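Local structure of type III pantothenate kinase (2NRH) at residues 170-175 / 187-192; 137-142 / 150-155. The protein probably phosphorylates pantothenate with ATP, the first step of coenzyme A biosynthesis, working as a homodimer that needs potassium or ammonium. The protein carries 2 engineered substitutions. All coordinates share one frame; numbering follows the deposited sequence.

Contact 1. Residues 170-175 / 187-192; sequences KLYFTG and HAIYDK
Leu171, Tyr172 and Phe173 pair in parallel with Ala188, Ile189 and Tyr190, the two strands of a beta-alpha-beta unit whose connection runs through helix 178-182. Ile189 sits in the middle of the pairing: its N gives a fairly straight bond to Leu171 O (3.0 Å), while its O receives Phe173 N in a weak, strongly bent one. Asp191 N then reaches Phe173 O at 2.9 Å, nearly along the C=O axis.

Tyr172 and Ile189 run alongside each other off one face of the sheet, ring CD1 beside isoleucine CG2. On the other, Leu171 CB meets Ala188 CB at 3.7 Å, and the Phe173 ring turns its edge to Ile189 O. The same ring packs against Leu181 and Phe185 of the crossover and Ile162 of helix 146-165.

Toward the C-terminal ends of the strands two side-chain hydroxyls add to the backbone bonds. Thr174 OG1, anti to its own N (chi1 -168°), donates to Asp191 O at 2.8 Å, in the carbonyl plane and on a lone pair. Tyr190 runs its ring alongside the end of the other strand, CE1 lying 3.6 Å from Thr174 CA, until OH donates to Gly175 O at 3.0 Å. That hydroxyl stands well above the carbonyl plane, so it misses the lone pairs. The bond ties down the backbone of Gly175, which lies close to a bound sulfate and to Asp91, a predicted potassium ligand.

Strand 188-190 is an outer strand of its sheet within this chain, and strand 171-174 also bonds to strand 87-92 on its far side. This 3-2-1-4-5 strand order belongs to the ribonuclease H-like core of the ASKHA kinases.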
ATOM      1  N   LYS B 170     -21.673  -4.605   8.924  1.00 68.01           N
ATOM      2  CA  LYS B 170     -21.035  -5.925   8.943  1.00 67.80           C
ATOM      3  C   LYS B 170     -19.980  -5.970   7.850  1.00 66.45           C
ATOM      4  O   LYS B 170     -20.124  -5.260   6.839  1.00 66.51           O
ATOM      5  CB  LYS B 170     -22.058  -7.062   8.690  1.00 69.40           C
ATOM      6  CG  LYS B 170     -23.497  -6.904   9.333  1.00 72.94           C
ATOM      7  CD  LYS B 170     -23.683  -7.717  10.652  1.00 76.26           C
ATOM      8  CE  LYS B 170     -25.142  -7.649  11.225  1.00 76.31           C
ATOM      9  NZ  LYS B 170     -26.016  -8.846  10.923  1.00 79.44           N
ATOM     10  N   LEU B 171     -18.934  -6.784   8.064  1.00 64.15           N
ATOM     11  CA  LEU B 171     -17.872  -7.030   7.092  1.00 61.41           C
ATOM     12  C   LEU B 171     -17.979  -8.402   6.514  1.00 60.35           C
ATOM     13  O   LEU B 171     -18.207  -9.366   7.243  1.00 59.91           O
ATOM     14  CB  LEU B 171     -16.515  -6.962   7.731  1.00 61.46           C
ATOM     15  CG  LEU B 171     -15.883  -5.603   7.876  1.00 61.21           C
ATOM     16  CD1 LEU B 171     -14.867  -5.663   8.997  1.00 62.92           C
ATOM     17  CD2 LEU B 171     -15.245  -5.281   6.583  1.00 62.16           C
ATOM     18  N   TYR B 172     -17.810  -8.486   5.194  1.00 57.94           N
ATOM     19  CA  TYR B 172     -17.676  -9.746   4.539  1.00 56.28           C
ATOM     20  C   TYR B 172     -16.287  -9.725   3.884  1.00 56.72           C
ATOM     21  O   TYR B 172     -15.824  -8.646   3.441  1.00 57.07           O
ATOM     22  CB  TYR B 172     -18.812  -9.916   3.549  1.00 56.07           C
ATOM     23  CG  TYR B 172     -20.190  -9.798   4.210  1.00 56.33           C
ATOM     24  CD1 TYR B 172     -20.883 -10.940   4.592  1.00 54.12           C
ATOM     25  CD2 TYR B 172     -20.766  -8.552   4.478  1.00 55.18           C
ATOM     26  CE1 TYR B 172     -22.080 -10.863   5.161  1.00 55.40           C
ATOM     27  CE2 TYR B 172     -21.982  -8.455   5.073  1.00 54.63           C
ATOM     28  CZ  TYR B 172     -22.635  -9.623   5.424  1.00 56.37           C
ATOM     29  OH  TYR B 172     -23.871  -9.597   6.011  1.00 57.01           O
ATOM     30  N   PHE B 173     -15.624 -10.889   3.885  1.00 54.30           N
ATOM     31  CA  PHE B 173     -14.263 -11.013   3.428  1.00 53.97           C
ATOM     32  C   PHE B 173     -14.207 -12.200   2.508  1.00 53.65           C
ATOM     33  O   PHE B 173     -14.952 -13.162   2.710  1.00 52.65           O
ATOM     34  CB  PHE B 173     -13.277 -11.271   4.588  1.00 53.79           C
ATOM     35  CG  PHE B 173     -12.733 -10.034   5.215  1.00 52.57           C
ATOM     36  CD1 PHE B 173     -11.602  -9.413   4.698  1.00 51.68           C
ATOM     37  CD2 PHE B 173     -13.341  -9.492   6.333  1.00 51.16           C
ATOM     38  CE1 PHE B 173     -11.090  -8.226   5.285  1.00 49.51           C
ATOM     39  CE2 PHE B 173     -12.844  -8.344   6.914  1.00 51.52           C
ATOM     40  CZ  PHE B 173     -11.697  -7.703   6.383  1.00 50.18           C
ATOM     41  N   THR B 174     -13.334 -12.113   1.498  1.00 52.38           N
ATOM     42  CA  THR B 174     -13.151 -13.210   0.523  1.00 52.64           C
ATOM     43  C   THR B 174     -11.766 -13.099  -0.060  1.00 52.42           C
ATOM     44  O   THR B 174     -11.030 -12.153   0.254  1.00 51.15           O
ATOM     45  CB  THR B 174     -14.292 -13.270  -0.610  1.00 53.05           C
ATOM     46  OG1 THR B 174     -14.217 -14.505  -1.335  1.00 52.45           O
ATOM     47  CG2 THR B 174     -14.253 -12.089  -1.580  1.00 53.59           C
ATOM     48  N   GLY B 175     -11.378 -14.080  -0.855  1.00 53.13           N
ATOM     49  CA  GLY B 175     -10.053 -14.035  -1.478  1.00 54.47           C
ATOM     50  C   GLY B 175      -8.973 -14.750  -0.672  1.00 55.24           C
ATOM     51  O   GLY B 175      -9.178 -15.054   0.516  1.00 55.47           O
ATOM     52  N   HIS B 187     -17.531  -9.517  14.314  1.00 77.63           N
ATOM     53  CA  HIS B 187     -18.695  -9.201  13.489  1.00 77.92           C
ATOM     54  C   HIS B 187     -18.330  -9.198  11.988  1.00 76.41           C
ATOM     55  O   HIS B 187     -18.914  -8.454  11.196  1.00 76.96           O
ATOM     56  CB  HIS B 187     -19.328  -7.860  13.913  1.00 79.43           C
ATOM     57  CG  HIS B 187     -19.910  -7.858  15.303  1.00 85.63           C
ATOM     58  ND1 HIS B 187     -20.042  -6.700  16.054  1.00 89.05           N
ATOM     59  CD2 HIS B 187     -20.407  -8.865  16.072  1.00 89.05           C
ATOM     60  CE1 HIS B 187     -20.590  -6.998  17.222  1.00 90.87           C
ATOM     61  NE2 HIS B 187     -20.820  -8.302  17.259  1.00 91.49           N
ATOM     62  N   ALA B 188     -17.366 -10.036  11.616  1.00 74.21           N
ATOM     63  CA  ALA B 188     -16.943 -10.189  10.253  1.00 72.33           C
ATOM     64  C   ALA B 188     -17.000 -11.652   9.866  1.00 72.30           C
ATOM     65  O   ALA B 188     -16.662 -12.531  10.663  1.00 72.88           O
ATOM     66  CB  ALA B 188     -15.558  -9.681  10.096  1.00 72.16           C
ATOM     67  N   ILE B 189     -17.444 -11.915   8.640  1.00 71.33           N
ATOM     68  CA  ILE B 189     -17.468 -13.246   8.077  1.00 69.87           C
ATOM     69  C   ILE B 189     -16.384 -13.372   7.024  1.00 67.97           C
ATOM     70  O   ILE B 189     -15.985 -12.386   6.424  1.00 68.34           O
ATOM     71  CB  ILE B 189     -18.841 -13.534   7.449  1.00 70.37           C
ATOM     72  CG1 ILE B 189     -19.626 -14.513   8.327  1.00 72.90           C
ATOM     73  CG2 ILE B 189     -18.700 -14.184   6.060  1.00 72.17           C
ATOM     74  CD1 ILE B 189     -20.475 -13.848   9.406  1.00 78.11           C
ATOM     75  N   TYR B 190     -15.894 -14.586   6.828  1.00 65.45           N
ATOM     76  CA  TYR B 190     -15.050 -14.898   5.720  1.00 63.06           C
ATOM     77  C   TYR B 190     -15.798 -15.958   4.932  1.00 63.41           C
ATOM     78  O   TYR B 190     -16.276 -16.954   5.492  1.00 63.04           O
ATOM     79  CB  TYR B 190     -13.637 -15.379   6.112  1.00 61.34           C
ATOM     80  CG  TYR B 190     -12.899 -15.952   4.914  1.00 59.43           C
ATOM     81  CD1 TYR B 190     -12.334 -15.089   3.941  1.00 54.93           C
ATOM     82  CD2 TYR B 190     -12.810 -17.343   4.705  1.00 55.28           C
ATOM     83  CE1 TYR B 190     -11.719 -15.564   2.797  1.00 49.80           C
ATOM     84  CE2 TYR B 190     -12.137 -17.849   3.558  1.00 56.37           C
ATOM     85  CZ  TYR B 190     -11.593 -16.921   2.610  1.00 58.13           C
ATOM     86  OH  TYR B 190     -10.928 -17.358   1.476  1.00 60.70           O
ATOM     87  N   ASP B 191     -15.905 -15.726   3.622  1.00 62.99           N
ATOM     88  CA  ASP B 191     -16.564 -16.629   2.735  1.00 62.00           C
ATOM     89  C   ASP B 191     -15.696 -16.644   1.481  1.00 62.14           C
ATOM     90  O   ASP B 191     -15.642 -15.684   0.724  1.00 61.70           O
ATOM     91  CB  ASP B 191     -17.954 -16.101   2.488  1.00 61.60           C
ATOM     92  CG  ASP B 191     -18.786 -16.997   1.606  1.00 64.21           C
ATOM     93  OD1 ASP B 191     -18.305 -18.040   1.077  1.00 64.52           O
ATOM     94  OD2 ASP B 191     -19.963 -16.628   1.418  1.00 70.12           O
ATOM     95  N   LYS B 192     -14.975 -17.743   1.310  1.00 61.97           N
ATOM     96  CA  LYS B 192     -14.146 -18.008   0.145  1.00 61.39           C
ATOM     97  C   LYS B 192     -14.941 -17.906  -1.141  1.00 61.15           C
ATOM     98  O   LYS B 192     -14.383 -17.595  -2.196  1.00 61.23           O
ATOM     99  CB  LYS B 192     -13.576 -19.424   0.270  1.00 61.75           C
ATOM    100  CG  LYS B 192     -12.692 -19.903  -0.871  1.00 62.29           C
ATOM    101  CD  LYS B 192     -12.254 -21.331  -0.608  1.00 62.61           C
ATOM    102  CE  LYS B 192     -11.063 -21.683  -1.459  1.00 67.19           C
ATOM    103  NZ  LYS B 192     -11.046 -23.187  -1.697  1.00 73.63           N
TER

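Contact 2. Residues 137-142 / 150-155; sequences VSLDAF and LSYGVF
Tyr152 projects from helix 146-165 into the bend of the loop 137-142, a loop-on-helix packing in which the loop passes along one side of the Tyr152 ring. CG lies anti to the backbone N (chi1 178°), which sends the ring out toward the loop. Three loop carbonyls line its CD1-CE1 side: Ser138 O is at the ring edge, 3.7 Å from CD1, whereas Leu139 O and Ala141 O approach CE1 obliquely at 3.5 and 3.6 Å. These are van der Waals approaches of carbonyl oxygens to ring carbons. The phenol OH and Leu139 O are joined through Lys156 NZ, which makes a weak hydrogen bond to each. Phe110 of the second subunit meets the same ring with the planes about 50° apart.

Leu139 lies against Tyr152 and Phe155, about one helical turn apart. Its CD1 lies 4.5 Å from both Tyr152 CD1 and Phe155 CB, a loose apolar fit. Phe142 CE1 comes obliquely to 4.4 Å from Tyr152 OH, and the ring packs on Ile100 of the second subunit, so loop and helix both contribute to the dimer interface.

At the first residue of 137-142, Val137 points its CB toward the helix. Ser151 OG is turned to Met147 O and Asn134 N, leaving its CB to face the valine. Val137 CG1 touches Ser151 CB at 3.7 Å and the edge of the Phe155 ring, at CD2, at 4.1 Å.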
ATOM      1  N   VAL B 137       2.717 -10.145  13.829  1.00 71.45           N
ATOM      2  CA  VAL B 137       3.044  -8.812  14.357  1.00 70.67           C
ATOM      3  C   VAL B 137       1.824  -8.236  15.097  1.00 70.80           C
ATOM      4  O   VAL B 137       0.676  -8.404  14.672  1.00 71.06           O
ATOM      5  CB  VAL B 137       3.562  -7.829  13.242  1.00 70.67           C
ATOM      6  CG1 VAL B 137       2.417  -7.259  12.388  1.00 69.53           C
ATOM      7  CG2 VAL B 137       4.395  -6.688  13.833  1.00 70.16           C
ATOM      8  N   SER B 138       2.090  -7.586  16.221  1.00 70.85           N
ATOM      9  CA  SER B 138       1.061  -6.918  16.987  1.00 71.08           C
ATOM     10  C   SER B 138       0.701  -5.535  16.386  1.00 71.12           C
ATOM     11  O   SER B 138       1.570  -4.799  15.921  1.00 69.66           O
ATOM     12  CB  SER B 138       1.530  -6.762  18.442  1.00 70.68           C
ATOM     13  OG  SER B 138       1.039  -5.554  19.000  1.00 70.59           O
ATOM     14  N   LEU B 139      -0.575  -5.176  16.461  1.00 71.59           N
ATOM     15  CA  LEU B 139      -1.024  -3.908  15.914  1.00 72.47           C
ATOM     16  C   LEU B 139      -1.130  -2.823  16.958  1.00 73.26           C
ATOM     17  O   LEU B 139      -1.207  -1.640  16.647  1.00 73.70           O
ATOM     18  CB  LEU B 139      -2.328  -4.098  15.140  1.00 71.93           C
ATOM     19  CG  LEU B 139      -2.123  -4.285  13.616  1.00 73.20           C
ATOM     20  CD1 LEU B 139      -0.806  -4.926  13.155  1.00 69.09           C
ATOM     21  CD2 LEU B 139      -3.301  -4.992  12.974  1.00 72.92           C
ATOM     22  N   ASP B 140      -1.090  -3.219  18.214  1.00 74.94           N
ATOM     23  CA  ASP B 140      -1.236  -2.253  19.309  1.00 76.23           C
ATOM     24  C   ASP B 140       0.060  -1.974  20.098  1.00 76.14           C
ATOM     25  O   ASP B 140       0.001  -1.704  21.301  1.00 77.57           O
ATOM     26  CB  ASP B 140      -2.387  -2.692  20.221  1.00 76.67           C
ATOM     27  CG  ASP B 140      -3.699  -2.898  19.442  1.00 79.38           C
ATOM     28  OD1 ASP B 140      -4.249  -1.905  18.877  1.00 82.28           O
ATOM     29  OD2 ASP B 140      -4.175  -4.050  19.396  1.00 79.48           O
ATOM     30  N   ALA B 141       1.203  -2.086  19.420  1.00 75.14           N
ATOM     31  CA  ALA B 141       2.513  -1.622  19.899  1.00 74.34           C
ATOM     32  C   ALA B 141       3.390  -1.197  18.708  1.00 73.36           C
ATOM     33  O   ALA B 141       3.321  -1.830  17.655  1.00 73.61           O
ATOM     34  CB  ALA B 141       3.208  -2.735  20.672  1.00 74.33           C
ATOM     35  N   PHE B 142       4.208  -0.152  18.868  1.00 72.52           N
ATOM     36  CA  PHE B 142       5.179   0.254  17.828  1.00 71.71           C
ATOM     37  C   PHE B 142       6.242  -0.816  17.609  1.00 71.25           C
ATOM     38  O   PHE B 142       6.707  -1.434  18.566  1.00 71.88           O
ATOM     39  CB  PHE B 142       5.809   1.636  18.087  1.00 71.38           C
ATOM     40  CG  PHE B 142       4.787   2.733  18.237  1.00 72.17           C
ATOM     41  CD1 PHE B 142       4.017   3.139  17.154  1.00 74.18           C
ATOM     42  CD2 PHE B 142       4.549   3.320  19.478  1.00 73.18           C
ATOM     43  CE1 PHE B 142       3.024   4.144  17.308  1.00 74.66           C
ATOM     44  CE2 PHE B 142       3.584   4.319  19.645  1.00 73.53           C
ATOM     45  CZ  PHE B 142       2.811   4.727  18.558  1.00 73.53           C
ATOM     46  N   LEU B 150       7.754  -3.078   8.534  1.00 52.84           N
ATOM     47  CA  LEU B 150       7.041  -3.422   7.311  1.00 53.76           C
ATOM     48  C   LEU B 150       5.687  -4.087   7.537  1.00 55.07           C
ATOM     49  O   LEU B 150       4.653  -3.700   6.925  1.00 54.56           O
ATOM     50  CB  LEU B 150       7.924  -4.322   6.436  1.00 52.45           C
ATOM     51  CG  LEU B 150       9.300  -3.712   6.046  1.00 53.38           C
ATOM     52  CD1 LEU B 150      10.232  -4.760   5.427  1.00 56.22           C
ATOM     53  CD2 LEU B 150       9.272  -2.427   5.171  1.00 47.98           C
ATOM     54  N   SER B 151       5.672  -5.109   8.396  1.00 54.88           N
ATOM     55  CA  SER B 151       4.440  -5.859   8.598  1.00 55.05           C
ATOM     56  C   SER B 151       3.390  -4.988   9.202  1.00 56.17           C
ATOM     57  O   SER B 151       2.221  -5.126   8.872  1.00 56.53           O
ATOM     58  CB  SER B 151       4.664  -7.087   9.448  1.00 54.38           C
ATOM     59  OG  SER B 151       5.843  -7.684   8.994  1.00 52.20           O
ATOM     60  N   TYR B 152       3.817  -4.057  10.062  1.00 57.35           N
ATOM     61  CA  TYR B 152       2.905  -3.161  10.740  1.00 56.31           C
ATOM     62  C   TYR B 152       2.364  -2.133   9.746  1.00 56.26           C
ATOM     63  O   TYR B 152       1.160  -1.852   9.707  1.00 55.52           O
ATOM     64  CB  TYR B 152       3.619  -2.477  11.881  1.00 56.76           C
ATOM     65  CG  TYR B 152       2.774  -1.463  12.666  1.00 58.37           C
ATOM     66  CD1 TYR B 152       2.260  -1.770  13.945  1.00 58.30           C
ATOM     67  CD2 TYR B 152       2.522  -0.186  12.143  1.00 57.13           C
ATOM     68  CE1 TYR B 152       1.510  -0.808  14.677  1.00 58.20           C
ATOM     69  CE2 TYR B 152       1.795   0.773  12.851  1.00 56.94           C
ATOM     70  CZ  TYR B 152       1.289   0.451  14.116  1.00 59.38           C
ATOM     71  OH  TYR B 152       0.574   1.429  14.784  1.00 61.28           O
ATOM     72  N   GLY B 153       3.273  -1.588   8.946  1.00 55.36           N
ATOM     73  CA  GLY B 153       2.915  -0.580   7.977  1.00 54.76           C
ATOM     74  C   GLY B 153       1.789  -1.123   7.103  1.00 53.13           C
ATOM     75  O   GLY B 153       0.751  -0.506   6.981  1.00 52.84           O
ATOM     76  N   VAL B 154       2.010  -2.299   6.548  1.00 51.88           N
ATOM     77  CA  VAL B 154       1.082  -2.941   5.656  1.00 52.81           C
ATOM     78  C   VAL B 154      -0.176  -3.302   6.410  1.00 53.57           C
ATOM     79  O   VAL B 154      -1.271  -2.803   6.065  1.00 54.42           O
ATOM     80  CB  VAL B 154       1.733  -4.187   4.950  1.00 52.20           C
ATOM     81  CG1 VAL B 154       0.722  -5.062   4.219  1.00 52.77           C
ATOM     82  CG2 VAL B 154       2.811  -3.728   4.021  1.00 52.97           C
ATOM     83  N   PHE B 155      -0.049  -4.166   7.412  1.00 53.55           N
ATOM     84  CA  PHE B 155      -1.253  -4.764   7.949  1.00 55.61           C
ATOM     85  C   PHE B 155      -2.129  -3.760   8.703  1.00 56.25           C
ATOM     86  O   PHE B 155      -3.366  -3.844   8.665  1.00 57.30           O
ATOM     87  CB  PHE B 155      -0.970  -5.986   8.817  1.00 56.13           C
ATOM     88  CG  PHE B 155      -0.260  -7.102   8.107  1.00 58.47           C
ATOM     89  CD1 PHE B 155      -0.402  -7.292   6.740  1.00 59.66           C
ATOM     90  CD2 PHE B 155       0.553  -7.986   8.834  1.00 61.25           C
ATOM     91  CE1 PHE B 155       0.277  -8.334   6.083  1.00 64.17           C
ATOM     92  CE2 PHE B 155       1.238  -9.031   8.202  1.00 63.10           C
ATOM     93  CZ  PHE B 155       1.095  -9.214   6.812  1.00 62.92           C
TER

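Overall arrangement
The two contacts lie in series along the chain, their centres about 21 Å apart and without touching. Helix 146-165 links them: it carries 150-155 in contact 2 and leads on to strand 171-174, while its Ile162 packs against Leu171 and Phe173. Both are partly buried. Contact 1, nearer the chain centre, has exposed residues on its outer strand and is chiefly a backbone affair, parallel strand bonding extended by two side-chain hydroxyls near the predicted cation site. Contact 2 lies farther out, away from the annotated sites; its helix residues are buried, its loop more exposed, and apolar and aromatic packing joins them. The second subunit reaches contact 2 but not the segments of contact 1.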